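Local coordinates for protein TRAP dicarboxylate transporter, DctP subunit (Sulfurospirillum deleyianum, PDB 4OVS) that probably serves as the periplasmic solute-binding component of a TRAP dicarboxylate transporter, capturing succinate for uptake, at residues E74-L79 with A87-S92; I127-V132 with G235-M240. All coordinates share one frame; numbering follows the deposited sequence.

Contact 1: residues E74-L79 with A87-S92; sequences EEMKAL and AMPSFS
The carboxylate of Glu75 meets Ala87 and Pro89 with one oxygen each. OE2 lies 3.8 Å from both CB and CG of Pro89, where the Glu75 side chain crosses the Pro89 ring obliquely, while OE1 stands 4.0 Å from Ala87 CB. No direct hydrogen bond joins the segments; instead a water donates to Glu75 OE1 over 2.6 Å and accepts from the backbone N of Met88 at 2.9 Å, linking the carboxylate to the backbone just after strand 86-87. The first Glu75 torsion (chi1 59°) sets CG between the backbone N and carbonyl carbon, and the extended chain beyond carries the carboxylate across. Apolar contacts complete the interface: Leu79, one turn on, puts CD2 against Ala87 CB at 3.7 Å, and selenomethionine Met76 brings SE more loosely to Pro89 CG at 4.4 Å. Replacing Glu75 with an alanine would probably break the water bridge to Met88 N and open a gap beside the Pro89 ring. Further out, Ala87 and Pro89 form backbone hydrogen bonds with Ile239 and Leu237, and Leu79 also packs on Ile239 and Phe137. The Met88 carbonyl accepts from Lys40 NZ, and the Pro89 side chain is about 4 Å from that of Lys93, both succinate-binding residues. The helix joins strands 59-64 and 86-87, parallel and on the two sides of strand 26-31, in a beta-alpha-beta crossover, here delivering the chain to the edge of the succinate pocket, consistent with the periplasmic binding-protein fold of the family.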
ATOM      1  N   GLU A  74       6.517 -14.057  -0.869  1.00 29.57           N
ATOM      2  CA  GLU A  74       5.975 -15.403  -0.844  1.00 28.07           C
ATOM      3  C   GLU A  74       4.449 -15.467  -0.959  1.00 31.77           C
ATOM      4  O   GLU A  74       3.915 -16.517  -1.318  1.00 29.79           O
ATOM      5  CB  GLU A  74       6.439 -16.156   0.403  1.00 35.79           C
ATOM      6  CG  GLU A  74       7.952 -16.159   0.625  1.00 38.31           C
ATOM      7  CD  GLU A  74       8.410 -14.982   1.463  1.00 40.67           C
ATOM      8  OE1 GLU A  74       7.662 -14.588   2.387  1.00 40.45           O
ATOM      9  OE2 GLU A  74       9.498 -14.434   1.197  1.00 40.71           O
ATOM     10  N   GLU A  75       3.744 -14.358  -0.726  1.00 30.01           N
ATOM     11  CA  GLU A  75       2.278 -14.434  -0.637  1.00 24.61           C
ATOM     12  C   GLU A  75       1.619 -14.810  -1.956  1.00 28.09           C
ATOM     13  O   GLU A  75       0.598 -15.470  -1.953  1.00 27.33           O
ATOM     14  CB  GLU A  75       1.637 -13.149  -0.052  1.00 27.91           C
ATOM     15  CG  GLU A  75       1.932 -11.909  -0.834  1.00 27.19           C
ATOM     16  CD  GLU A  75       1.347 -10.656  -0.224  1.00 28.57           C
ATOM     17  OE1 GLU A  75       0.533 -10.752   0.749  1.00 23.72           O
ATOM     18  OE2 GLU A  75       1.713  -9.577  -0.720  1.00 21.31           O
HETATM   19  N   MSE A  76       2.158 -14.368  -3.073  1.00 26.47           N
HETATM   20  CA  MSE A  76       1.458 -14.581  -4.328  1.00 35.87           C
HETATM   21  C   MSE A  76       1.406 -16.079  -4.688  1.00 36.67           C
HETATM   22  O   MSE A  76       0.331 -16.648  -4.953  1.00 32.94           O
HETATM   23  CB  MSE A  76       2.120 -13.781  -5.449  1.00 34.50           C
HETATM   24  CG  MSE A  76       2.049 -12.290  -5.257  1.00 32.33           C
HETATM   25 SE   MSE A  76       0.175 -11.574  -5.285  1.00 46.72          SE
HETATM   26  CE  MSE A  76       0.561  -9.861  -6.113  1.00 42.51           C
ATOM     27  N   LYS A  77       2.572 -16.708  -4.706  1.00 35.36           N
ATOM     28  CA  LYS A  77       2.674 -18.127  -4.996  1.00 33.67           C
ATOM     29  C   LYS A  77       1.776 -18.877  -4.021  1.00 34.27           C
ATOM     30  O   LYS A  77       1.113 -19.832  -4.367  1.00 32.42           O
ATOM     31  CB  LYS A  77       4.133 -18.578  -4.794  1.00 40.60           C
ATOM     32  CG  LYS A  77       4.335 -20.091  -4.796  1.00 46.75           C
ATOM     33  CD  LYS A  77       5.331 -20.571  -3.738  1.00 52.63           C
ATOM     34  CE  LYS A  77       6.006 -21.902  -4.188  1.00 57.05           C
ATOM     35  NZ  LYS A  77       7.280 -22.245  -3.458  1.00 58.29           N
ATOM     36  N   ALA A  78       1.786 -18.434  -2.769  1.00 36.11           N
ATOM     37  CA  ALA A  78       0.997 -19.078  -1.745  1.00 32.38           C
ATOM     38  C   ALA A  78      -0.453 -19.095  -2.146  1.00 26.24           C
ATOM     39  O   ALA A  78      -1.128 -20.066  -1.931  1.00 29.98           O
ATOM     40  CB  ALA A  78       1.162 -18.333  -0.393  1.00 32.03           C
ATOM     41  N   LEU A  79      -0.944 -17.986  -2.684  1.00 28.97           N
ATOM     42  CA  LEU A  79      -2.324 -17.914  -3.126  1.00 32.08           C
ATOM     43  C   LEU A  79      -2.504 -18.816  -4.359  1.00 31.36           C
ATOM     44  O   LEU A  79      -3.449 -19.586  -4.438  1.00 30.85           O
ATOM     45  CB  LEU A  79      -2.732 -16.455  -3.416  1.00 28.26           C
ATOM     46  CG  LEU A  79      -3.628 -15.774  -2.352  1.00 32.83           C
ATOM     47  CD1 LEU A  79      -3.023 -15.860  -1.005  1.00 30.87           C
ATOM     48  CD2 LEU A  79      -3.905 -14.323  -2.698  1.00 41.47           C
ATOM     49  N   ALA A  87      -5.519 -12.314   0.462  1.00 22.52           N
ATOM     50  CA  ALA A  87      -4.482 -11.345   0.670  1.00 20.82           C
ATOM     51  C   ALA A  87      -4.950  -9.909   0.306  1.00 23.10           C
ATOM     52  O   ALA A  87      -6.028  -9.712  -0.305  1.00 23.67           O
ATOM     53  CB  ALA A  87      -3.264 -11.718  -0.078  1.00 24.87           C
HETATM   54  N   MSE A  88      -4.166  -8.905   0.703  1.00 21.07           N
HETATM   55  CA  MSE A  88      -4.478  -7.510   0.371  1.00 22.03           C
HETATM   56  C   MSE A  88      -3.253  -6.695  -0.027  1.00 18.20           C
HETATM   57  O   MSE A  88      -2.907  -5.710   0.630  1.00 25.31           O
HETATM   58  CB  MSE A  88      -5.197  -6.857   1.511  1.00 19.32           C
HETATM   59  CG  MSE A  88      -6.463  -7.514   1.946  1.00 22.97           C
HETATM   60 SE   MSE A  88      -6.124  -8.780   3.418  1.00 35.26          SE
HETATM   61  CE  MSE A  88      -7.944  -9.084   3.944  1.00 22.05           C
ATOM     62  N   PRO A  89      -2.572  -7.118  -1.083  1.00 20.40           N
ATOM     63  CA  PRO A  89      -1.277  -6.558  -1.494  1.00 27.68           C
ATOM     64  C   PRO A  89      -1.379  -5.142  -1.971  1.00 23.83           C
ATOM     65  O   PRO A  89      -2.401  -4.780  -2.518  1.00 23.95           O
ATOM     66  CB  PRO A  89      -0.859  -7.468  -2.652  1.00 24.40           C
ATOM     67  CG  PRO A  89      -1.621  -8.705  -2.429  1.00 23.03           C
ATOM     68  CD  PRO A  89      -2.922  -8.297  -1.879  1.00 24.07           C
ATOM     69  N   SER A  90      -0.349  -4.322  -1.761  1.00 25.16           N
ATOM     70  CA  SER A  90      -0.372  -2.968  -2.317  1.00 22.57           C
ATOM     71  C   SER A  90      -0.239  -3.045  -3.855  1.00 29.46           C
ATOM     72  O   SER A  90       0.210  -4.048  -4.396  1.00 24.24           O
ATOM     73  CB  SER A  90       0.736  -2.113  -1.752  1.00 23.20           C
ATOM     74  OG  SER A  90       1.973  -2.536  -2.266  1.00 28.10           O
ATOM     75  N   PHE A  91      -0.632  -1.976  -4.544  1.00 32.56           N
ATOM     76  CA  PHE A  91      -0.625  -1.955  -6.003  1.00 33.05           C
ATOM     77  C   PHE A  91       0.742  -2.349  -6.568  1.00 30.11           C
ATOM     78  O   PHE A  91       0.857  -3.067  -7.561  1.00 26.84           O
ATOM     79  CB  PHE A  91      -1.049  -0.552  -6.509  1.00 32.54           C
ATOM     80  CG  PHE A  91      -2.426  -0.093  -6.014  1.00 21.85           C
ATOM     81  CD1 PHE A  91      -3.431  -1.005  -5.785  1.00 23.11           C
ATOM     82  CD2 PHE A  91      -2.670   1.236  -5.736  1.00 28.97           C
ATOM     83  CE1 PHE A  91      -4.648  -0.606  -5.299  1.00 27.23           C
ATOM     84  CE2 PHE A  91      -3.883   1.647  -5.237  1.00 28.19           C
ATOM     85  CZ  PHE A  91      -4.878   0.739  -5.042  1.00 27.94           C
ATOM     86  N   SER A  92       1.787  -1.834  -5.969  1.00 22.67           N
ATOM     87  CA  SER A  92       3.162  -2.122  -6.441  1.00 30.87           C
ATOM     88  C   SER A  92       3.456  -3.616  -6.502  1.00 28.16           C
ATOM     89  O   SER A  92       4.252  -4.067  -7.317  1.00 25.91           O
ATOM     90  CB  SER A  92       4.218  -1.510  -5.499  1.00 25.82           C
ATOM     91  OG  SER A  92       4.201  -0.087  -5.494  1.00 26.14           O
TER
HETATM   92  O   HOH W   1      -1.533  -9.556   1.840  1.00 23.41           O

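Contact 2: residues I127-V132 with G235-M240; sequences ILKDKV and GYLVIM
Val132 and Leu237 meet through branches set by their first torsions. In Val132, chi1 of 173° swings CG1 away from the backbone N and CG2 away from the carbonyl carbon, presenting both methyls to the strand; Leu237 likewise throws CG opposite its own N (chi1 172°) and reaches out toward the helix. This is helix-on-sheet packing of an alpha/beta fold: helix 123-134 lies over a face of the sheet that includes strand 233-241, the short segment axes 10.9 Å apart at closest approach and inclined by 39°. The valine and leucine tips touch at 4.0 Å between Val132 CG2 and Leu237 CD2. No hydrogen bond crosses the contact, which rests on dispersion between buried branched side chains. One turn back on the helix, Lys129 lends its aliphatic part, with CG 4.3 Å from Leu237 CD1, before the chain runs on to give its NZ to the carbonyl O of Leu140 on the neighbouring strand. The intervening Tyr236 starts from the opposite face of the strand, and its OH is hydrogen-bonded to O4 of the bound succinate. Helix packing and ligand binding thus use the two faces of one strand. Ile239, two residues beyond Leu237, crosses Val132 at about a right angle, offering its CG2 to Val132 CG1 at 4.1 Å; Val132 CG1 lies just as far, 4.1 Å, from Leu237 CD2.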
ATOM      1  N   ILE A 127     -10.902  -1.680 -15.027  1.00 27.91           N
ATOM      2  CA  ILE A 127      -9.981  -2.183 -16.036  1.00 28.99           C
ATOM      3  C   ILE A 127      -8.820  -2.907 -15.372  1.00 33.55           C
ATOM      4  O   ILE A 127      -8.418  -3.974 -15.823  1.00 31.39           O
ATOM      5  CB  ILE A 127      -9.439  -1.059 -16.894  1.00 30.67           C
ATOM      6  CG1 ILE A 127     -10.439  -0.705 -17.992  1.00 38.19           C
ATOM      7  CG2 ILE A 127      -8.112  -1.472 -17.535  1.00 36.22           C
ATOM      8  CD1 ILE A 127     -10.244   0.708 -18.566  1.00 39.08           C
ATOM      9  N   LEU A 128      -8.267  -2.338 -14.299  1.00 34.33           N
ATOM     10  CA  LEU A 128      -7.125  -2.992 -13.626  1.00 28.13           C
ATOM     11  C   LEU A 128      -7.549  -4.235 -12.821  1.00 33.15           C
ATOM     12  O   LEU A 128      -6.839  -5.221 -12.802  1.00 32.51           O
ATOM     13  CB  LEU A 128      -6.354  -2.004 -12.774  1.00 33.09           C
ATOM     14  CG  LEU A 128      -5.694  -1.052 -13.769  1.00 38.35           C
ATOM     15  CD1 LEU A 128      -5.606   0.303 -13.202  1.00 40.63           C
ATOM     16  CD2 LEU A 128      -4.343  -1.533 -14.196  1.00 39.22           C
ATOM     17  N   LYS A 129      -8.707  -4.206 -12.179  1.00 27.25           N
ATOM     18  CA  LYS A 129      -9.230  -5.431 -11.567  1.00 33.69           C
ATOM     19  C   LYS A 129      -9.300  -6.551 -12.617  1.00 34.43           C
ATOM     20  O   LYS A 129      -8.933  -7.694 -12.374  1.00 33.32           O
ATOM     21  CB  LYS A 129     -10.653  -5.218 -11.015  1.00 30.79           C
ATOM     22  CG  LYS A 129     -10.777  -4.347  -9.796  1.00 33.00           C
ATOM     23  CD  LYS A 129     -12.158  -4.473  -9.196  1.00 29.34           C
ATOM     24  CE  LYS A 129     -12.326  -3.532  -8.048  1.00 34.52           C
ATOM     25  NZ  LYS A 129     -13.653  -3.668  -7.354  1.00 35.20           N
ATOM     26  N   ASP A 130      -9.825  -6.215 -13.784  1.00 36.88           N
ATOM     27  CA  ASP A 130     -10.082  -7.240 -14.787  1.00 36.88           C
ATOM     28  C   ASP A 130      -8.776  -7.901 -15.225  1.00 35.78           C
ATOM     29  O   ASP A 130      -8.719  -9.105 -15.493  1.00 30.68           O
ATOM     30  CB  ASP A 130     -10.839  -6.658 -15.986  1.00 32.82           C
ATOM     31  CG  ASP A 130     -12.306  -6.362 -15.670  1.00 37.57           C
ATOM     32  OD1 ASP A 130     -12.806  -6.719 -14.568  1.00 34.59           O
ATOM     33  OD2 ASP A 130     -12.982  -5.787 -16.556  1.00 45.42           O
ATOM     34  N   LYS A 131      -7.722  -7.110 -15.274  1.00 35.69           N
ATOM     35  CA  LYS A 131      -6.398  -7.619 -15.640  1.00 39.39           C
ATOM     36  C   LYS A 131      -5.848  -8.599 -14.605  1.00 37.07           C
ATOM     37  O   LYS A 131      -5.217  -9.584 -14.941  1.00 35.60           O
ATOM     38  CB  LYS A 131      -5.427  -6.453 -15.830  1.00 39.12           C
ATOM     39  CG  LYS A 131      -5.806  -5.570 -17.018  1.00 40.68           C
ATOM     40  CD  LYS A 131      -4.750  -4.513 -17.326  1.00 38.46           C
ATOM     41  CE  LYS A 131      -5.132  -3.677 -18.526  1.00 40.06           C
ATOM     42  NZ  LYS A 131      -4.661  -4.320 -19.764  1.00 42.41           N
ATOM     43  N   VAL A 132      -6.080  -8.296 -13.341  1.00 30.05           N
ATOM     44  CA  VAL A 132      -5.633  -9.146 -12.246  1.00 34.21           C
ATOM     45  C   VAL A 132      -6.442 -10.429 -12.289  1.00 29.85           C
ATOM     46  O   VAL A 132      -5.915 -11.519 -12.104  1.00 28.36           O
ATOM     47  CB  VAL A 132      -5.848  -8.424 -10.900  1.00 33.51           C
ATOM     48  CG1 VAL A 132      -5.556  -9.349  -9.706  1.00 35.71           C
ATOM     49  CG2 VAL A 132      -4.978  -7.164 -10.863  1.00 30.06           C
ATOM     50  N   GLY A 235      -2.169   2.126  -1.881  1.00 27.11           N
ATOM     51  CA  GLY A 235      -3.436   1.457  -1.615  1.00 23.81           C
ATOM     52  C   GLY A 235      -3.352  -0.026  -1.971  1.00 23.23           C
ATOM     53  O   GLY A 235      -2.352  -0.464  -2.516  1.00 20.51           O
ATOM     54  N   TYR A 236      -4.437  -0.757  -1.721  1.00 21.64           N
ATOM     55  CA  TYR A 236      -4.453  -2.208  -1.817  1.00 23.35           C
ATOM     56  C   TYR A 236      -5.622  -2.730  -2.692  1.00 21.75           C
ATOM     57  O   TYR A 236      -6.657  -2.090  -2.810  1.00 18.84           O
ATOM     58  CB  TYR A 236      -4.635  -2.770  -0.417  1.00 20.09           C
ATOM     59  CG  TYR A 236      -3.770  -2.149   0.668  1.00 25.32           C
ATOM     60  CD1 TYR A 236      -2.428  -2.485   0.767  1.00 23.22           C
ATOM     61  CD2 TYR A 236      -4.293  -1.253   1.611  1.00 19.09           C
ATOM     62  CE1 TYR A 236      -1.601  -1.952   1.746  1.00 20.06           C
ATOM     63  CE2 TYR A 236      -3.460  -0.717   2.627  1.00 17.80           C
ATOM     64  CZ  TYR A 236      -2.124  -1.092   2.683  1.00 20.79           C
ATOM     65  OH  TYR A 236      -1.252  -0.585   3.606  1.00 19.29           O
ATOM     66  N   LEU A 237      -5.439  -3.904  -3.288  1.00 20.82           N
ATOM     67  CA  LEU A 237      -6.517  -4.622  -3.958  1.00 19.49           C
ATOM     68  C   LEU A 237      -6.646  -5.948  -3.232  1.00 23.80           C
ATOM     69  O   LEU A 237      -5.675  -6.705  -3.103  1.00 25.85           O
ATOM     70  CB  LEU A 237      -6.231  -4.838  -5.424  1.00 26.78           C
ATOM     71  CG  LEU A 237      -7.265  -5.767  -6.096  1.00 29.37           C
ATOM     72  CD1 LEU A 237      -8.649  -5.155  -6.122  1.00 24.51           C
ATOM     73  CD2 LEU A 237      -6.826  -6.119  -7.474  1.00 30.31           C
ATOM     74  N   VAL A 238      -7.810  -6.194  -2.672  1.00 22.07           N
ATOM     75  CA  VAL A 238      -8.073  -7.468  -1.992  1.00 20.86           C
ATOM     76  C   VAL A 238      -8.198  -8.528  -3.064  1.00 26.48           C
ATOM     77  O   VAL A 238      -8.942  -8.349  -4.053  1.00 23.02           O
ATOM     78  CB  VAL A 238      -9.364  -7.387  -1.150  1.00 23.95           C
ATOM     79  CG1 VAL A 238      -9.695  -8.707  -0.448  1.00 24.15           C
ATOM     80  CG2 VAL A 238      -9.259  -6.282  -0.128  1.00 25.53           C
ATOM     81  N   ILE A 239      -7.437  -9.605  -2.886  1.00 22.27           N
ATOM     82  CA  ILE A 239      -7.519 -10.763  -3.754  1.00 25.25           C
ATOM     83  C   ILE A 239      -7.688 -12.082  -3.030  1.00 25.85           C
ATOM     84  O   ILE A 239      -7.293 -12.233  -1.876  1.00 23.11           O
ATOM     85  CB  ILE A 239      -6.303 -10.930  -4.648  1.00 24.22           C
ATOM     86  CG1 ILE A 239      -5.033 -10.934  -3.794  1.00 23.77           C
ATOM     87  CG2 ILE A 239      -6.272  -9.832  -5.709  1.00 22.20           C
ATOM     88  CD1 ILE A 239      -3.852 -11.377  -4.572  1.00 27.35           C
HETATM   89  N   MSE A 240      -8.260 -13.049  -3.739  1.00 23.02           N
HETATM   90  CA  MSE A 240      -8.426 -14.379  -3.194  1.00 23.72           C
HETATM   91  C   MSE A 240      -7.774 -15.423  -4.085  1.00 31.14           C
HETATM   92  O   MSE A 240      -7.540 -15.198  -5.271  1.00 30.34           O
HETATM   93  CB  MSE A 240      -9.897 -14.725  -2.980  1.00 24.26           C
HETATM   94  CG  MSE A 240     -10.700 -13.772  -2.188  1.00 31.19           C
HETATM   95 SE   MSE A 240     -12.376 -14.571  -1.493  1.00 42.23          SE
HETATM   96  CE  MSE A 240     -13.441 -14.612  -3.159  1.00 29.32           C
TER

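How the contacts relate
Both contacts are buried, and they share the sheet: segments 87-92 and 235-240 run antiparallel side by side, tied by probable hydrogen bonds from Ala87 N to Ile239 O (2.9 Å) and from Phe91 N to Gly235 O (3.1 Å). Helix 75-81 packs on segment 87-92 and on Ile239 of the strand, helix 123-134 on strand 233-241. Ile239 joins the two sets, since its CD1 packs on Leu79 CD2 at 3.5 Å while its other branch serves contact 2. Chemistry differs with place. Contact 1 mixes apolar touches with a buried carboxylate and a water, and its touching side chains come nearer the succinate, although Tyr236 of segment 235-240 binds it; contact 2 is wholly aliphatic between its segments.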